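Local coordinates for protein triabin (Triatoma pallidipennis, PDB 1AVG) that inhibits thrombin by forming a non-covalent one-to-one complex, suppressing fibrin formation and platelet aggregation but only minimally the enzyme's amidolytic activity, at residues Thr51-Glu55 against Ala138-Cys142. Numbering follows the deposited sequence.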
# COMPACT_ATOMS: atom_id res chain seq x y z
N THR C 51 5.34 21.65 -21.77
CA THR C 51 5.63 20.42 -21.05
C THR C 51 5.90 19.29 -22.02
O THR C 51 5.17 19.12 -23.00
CB THR C 51 4.46 20.00 -20.18
OG1 THR C 51 3.88 21.17 -19.58
CG2 THR C 51 4.92 19.05 -19.09
N GLN C 52 6.94 18.51 -21.76
CA GLN C 52 7.27 17.39 -22.62
C GLN C 52 6.91 16.10 -21.92
O GLN C 52 7.44 15.79 -20.85
CB GLN C 52 8.76 17.38 -22.95
CG GLN C 52 9.29 18.69 -23.50
CD GLN C 52 10.79 18.65 -23.71
OE1 GLN C 52 11.55 18.21 -22.84
NE2 GLN C 52 11.23 19.08 -24.88
N ILE C 53 5.94 15.38 -22.48
CA ILE C 53 5.51 14.11 -21.92
C ILE C 53 6.12 13.07 -22.84
O ILE C 53 5.89 13.09 -24.05
CB ILE C 53 3.97 13.94 -21.95
CG1 ILE C 53 3.25 15.14 -21.31
CG2 ILE C 53 3.58 12.64 -21.26
CD1 ILE C 53 3.01 15.04 -19.83
N VAL C 54 7.00 12.24 -22.30
CA VAL C 54 7.62 11.19 -23.08
C VAL C 54 6.84 9.93 -22.72
O VAL C 54 6.90 9.48 -21.58
CB VAL C 54 9.11 11.03 -22.71
CG1 VAL C 54 9.71 9.83 -23.41
CG2 VAL C 54 9.87 12.28 -23.09
N GLU C 55 6.05 9.42 -23.66
CA GLU C 55 5.25 8.23 -23.44
C GLU C 55 5.92 6.99 -24.02
O GLU C 55 6.34 6.99 -25.17
CB GLU C 55 3.85 8.41 -24.04
CG GLU C 55 2.90 7.27 -23.73
CD GLU C 55 1.45 7.65 -23.90
OE1 GLU C 55 1.15 8.84 -24.06
OE2 GLU C 55 0.59 6.74 -23.88
N ALA C 138 14.56 12.72 -22.77
CA ALA C 138 13.62 13.60 -23.46
C ALA C 138 14.37 14.43 -24.51
O ALA C 138 13.86 14.65 -25.60
CB ALA C 138 12.92 14.51 -22.47
N LYS C 139 15.60 14.82 -24.20
CA LYS C 139 16.43 15.61 -25.11
C LYS C 139 16.75 14.87 -26.41
O LYS C 139 16.93 15.49 -27.46
CB LYS C 139 17.72 16.05 -24.40
N GLU C 140 16.82 13.55 -26.35
CA GLU C 140 17.12 12.74 -27.52
C GLU C 140 15.87 12.58 -28.38
O GLU C 140 15.91 12.76 -29.59
CB GLU C 140 17.62 11.35 -27.12
CG GLU C 140 18.92 11.33 -26.32
CD GLU C 140 19.18 10.00 -25.61
OE1 GLU C 140 18.55 8.98 -25.98
OE2 GLU C 140 20.01 9.97 -24.68
N ILE C 141 14.76 12.21 -27.74
CA ILE C 141 13.48 11.96 -28.41
C ILE C 141 12.65 13.19 -28.80
O ILE C 141 11.91 13.16 -29.79
CB ILE C 141 12.59 11.01 -27.56
CG1 ILE C 141 11.22 10.82 -28.20
CG2 ILE C 141 12.44 11.55 -26.13
CD1 ILE C 141 10.24 10.11 -27.31
N CYS C 142 12.72 14.24 -27.99
CA CYS C 142 11.97 15.46 -28.24
C CYS C 142 12.70 16.41 -29.17
O CYS C 142 12.27 16.53 -30.34
CB CYS C 142 11.64 16.15 -26.92
SG CYS C 142 10.57 15.20 -25.79
OXT CYS C 142 13.70 17.03 -28.73
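With CG1 of Val54 turned anti to its backbone N (chi1 174°) and CG1 of Ile141 likewise (chi1 176°), then running on extended through CD1, the two side chains reach toward each other tip to tip, Val54 CG1 lying 3.9 Å from Ile141 CD1. The second branch of Val54, CG2, packs against the short helix 138-141: it rests 3.8 Å from Ala138 CB, and Ile141 CG2 and Cys142 SG, each 4.0 Å from Val54 CG2, close in around it. Gln52 lies two residues back on the same face of the strand; its CG is anti to its carbonyl carbon (chi1 -53°) and the chain runs on extended, carrying the amide past CB and SG of Cys142, with Gln52 NE2 3.6 Å from Cys142 CB. Its OE1 comes near the methyl of Ala138 but takes a hydrogen bond with Thr24 OG1, which anchors the amide on the neighbouring strand. The contact packs the C-terminal helical turn against the outer face of the lipocalin-like beta-barrel of the calycin superfamily, where Ile141 also rests on Ala37 and Cys39 of strand 37-43. No hydrogen bond joins the segments; Cys142 N donates to Ala138 O at 2.7 Å, one turn back in the chain. Cys142 SG, lying 4.0 Å from Gln52 CB, is disulfide-bonded to Cys39, tying the chain's last residue covalently to the barrel, and Tyr26 OH hydrogen-bonds Ala138 N at the helix start.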